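Side-chain contact in uncharacterized protein (Bacteroides vulgatus, PDB 4FMR), which is of unknown function but probably binds DNA, joining an HU/IHF-like domain to an Ig-like one: residues 135-138 / 143-146. Sequence-based numbering, arbitrary orientation.
Sequences SGQD and ATDF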
ATOM      1  N   SER B 135     -17.167  -3.775   5.757  1.00 44.27           N
ATOM      2  CA  SER B 135     -16.053  -3.428   4.879  1.00 41.75           C
ATOM      3  C   SER B 135     -16.395  -2.220   4.011  1.00 42.75           C
ATOM      4  O   SER B 135     -17.515  -1.703   4.053  1.00 43.14           O
ATOM      5  CB  SER B 135     -15.670  -4.623   4.012  1.00 45.50           C
ATOM      6  OG  SER B 135     -16.813  -5.360   3.630  1.00 59.14           O
ATOM      7  N   GLY B 136     -15.407  -1.770   3.257  1.00 37.31           N
ATOM      8  CA  GLY B 136     -15.514  -0.622   2.379  1.00 35.74           C
ATOM      9  C   GLY B 136     -14.681  -0.766   1.127  1.00 38.84           C
ATOM     10  O   GLY B 136     -13.739  -1.559   1.097  1.00 39.13           O
ATOM     11  N   GLN B 137     -15.008   0.008   0.081  1.00 33.97           N
ATOM     12  CA  GLN B 137     -14.222  -0.028  -1.145  1.00 33.29           C
ATOM     13  C   GLN B 137     -14.194   1.346  -1.841  1.00 33.96           C
ATOM     14  O   GLN B 137     -15.246   1.930  -2.121  1.00 33.08           O
ATOM     15  CB  GLN B 137     -14.717  -1.117  -2.130  1.00 35.53           C
ATOM     16  CG  GLN B 137     -13.687  -1.385  -3.242  1.00 47.38           C
ATOM     17  CD  GLN B 137     -14.181  -2.283  -4.338  1.00 80.67           C
ATOM     18  OE1 GLN B 137     -15.276  -2.104  -4.901  1.00 78.47           O
ATOM     19  NE2 GLN B 137     -13.337  -3.229  -4.713  1.00 78.49           N
ATOM     20  N   ASP B 138     -12.978   1.815  -2.161  1.00 30.00           N
ATOM     21  CA  ASP B 138     -12.755   3.059  -2.875  1.00 30.99           C
ATOM     22  C   ASP B 138     -12.823   2.778  -4.360  1.00 38.64           C
ATOM     23  O   ASP B 138     -12.170   1.839  -4.814  1.00 39.32           O
ATOM     24  CB  ASP B 138     -11.411   3.694  -2.489  1.00 32.49           C
ATOM     25  CG  ASP B 138     -11.293   5.113  -3.011  1.00 42.53           C
ATOM     26  OD1 ASP B 138     -12.143   5.943  -2.656  1.00 49.49           O
ATOM     27  OD2 ASP B 138     -10.403   5.369  -3.836  1.00 43.32           O
ATOM     28  N   ALA B 143      -8.955   0.229  -3.223  1.00 37.40           N
ATOM     29  CA  ALA B 143      -8.483  -0.157  -1.883  1.00 36.32           C
ATOM     30  C   ALA B 143      -9.671  -0.577  -0.996  1.00 37.90           C
ATOM     31  O   ALA B 143     -10.787  -0.067  -1.170  1.00 34.54           O
ATOM     32  CB  ALA B 143      -7.725   0.985  -1.232  1.00 36.12           C
ATOM     33  N   THR B 144      -9.428  -1.575  -0.122  1.00 34.95           N
ATOM     34  CA  THR B 144     -10.401  -2.139   0.821  1.00 35.60           C
ATOM     35  C   THR B 144      -9.911  -1.967   2.256  1.00 38.81           C
ATOM     36  O   THR B 144     -10.391  -2.652   3.138  1.00 40.83           O
ATOM     37  CB  THR B 144     -10.664  -3.624   0.515  1.00 43.25           C
ATOM     38  OG1 THR B 144      -9.431  -4.334   0.644  1.00 45.78           O
ATOM     39  CG2 THR B 144     -11.299  -3.845  -0.873  1.00 35.02           C
ATOM     40  N   ASP B 145      -8.988  -1.039   2.494  1.00 34.83           N
ATOM     41  CA  ASP B 145      -8.458  -0.788   3.839  1.00 35.38           C
ATOM     42  C   ASP B 145      -9.132   0.460   4.503  1.00 37.48           C
ATOM     43  O   ASP B 145      -8.627   0.963   5.489  1.00 36.04           O
ATOM     44  CB  ASP B 145      -6.922  -0.605   3.764  1.00 35.83           C
ATOM     45  CG  ASP B 145      -6.439   0.522   2.863  1.00 42.46           C
ATOM     46  OD1 ASP B 145      -7.292   1.177   2.204  1.00 43.28           O
ATOM     47  OD2 ASP B 145      -5.214   0.728   2.779  1.00 44.18           O
ATOM     48  N   PHE B 146     -10.261   0.943   3.945  1.00 35.33           N
ATOM     49  CA  PHE B 146     -11.012   2.114   4.396  1.00 34.95           C
ATOM     50  C   PHE B 146     -10.267   3.419   4.130  1.00 37.67           C
ATOM     51  O   PHE B 146     -10.548   4.421   4.780  1.00 38.26           O
ATOM     52  CB  PHE B 146     -11.457   2.040   5.860  1.00 37.02           C
ATOM     53  CG  PHE B 146     -12.892   1.569   5.911  1.00 39.21           C
ATOM     54  CD1 PHE B 146     -13.193   0.216   5.917  1.00 42.80           C
ATOM     55  CD2 PHE B 146     -13.941   2.478   5.835  1.00 41.27           C
ATOM     56  CE1 PHE B 146     -14.511  -0.214   5.951  1.00 44.72           C
ATOM     57  CE2 PHE B 146     -15.263   2.042   5.841  1.00 44.80           C
ATOM     58  CZ  PHE B 146     -15.539   0.700   5.874  1.00 43.79           C
TER
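The carbonyl oxygen of Ala143 is gripped twice from the strand: it accepts a nearly straight hydrogen bond from Asp138 N (3.1 Å between Asp138 N and Ala143 O, 169° at the hydrogen), and Gln137 CA brings a CA-H...O contact to it at 3.4 Å. A second such contact runs the opposite way, from Thr144 CA to Gly136 O, also 3.4 Å. Backbone thus meets backbone along residues 136-138, with one classical bond.

On the flank of this pairing Gln137 and Thr144 lie side by side and point the same way. With CG anti to the backbone N (chi1 -166°), Gln137 runs out extended, and its CG passes Thr144 CG2 at 4.2 Å. The Thr144 methyl group also rests beside Gly136 O.

Phe146 bears on the strand with the far end of its ring. Phe146 CE1 comes within 3.2 Å of Gly136 N, and Phe146 CZ within 3.6 Å of Ser135 C, the ring meeting this peptide obliquely. Gly136 has no side chain, and a CB there would run into CZ. With an alanine in place of Phe146, the Ser135-Gly136 peptide would probably have a gap beside it and His235 would lose its stacking partner.

The buried Asp138 carboxylate finds its partners outside the pairing: OD2 is hydrogen-bonded to Thr141 N and Thr149 OG1, which ties the loop to both strands that it connects. Asp145 faces the second subunit, where OD2 bonds to Ser105 OG of that chain. Within the Ig-like domain, the loop leads from strand 132-138, outermost in one sheet of this chain, to strand 147-149, outermost in the other, while strand 153-159 pairs with 132-138 and places Phe154 and Leu156 against Phe146.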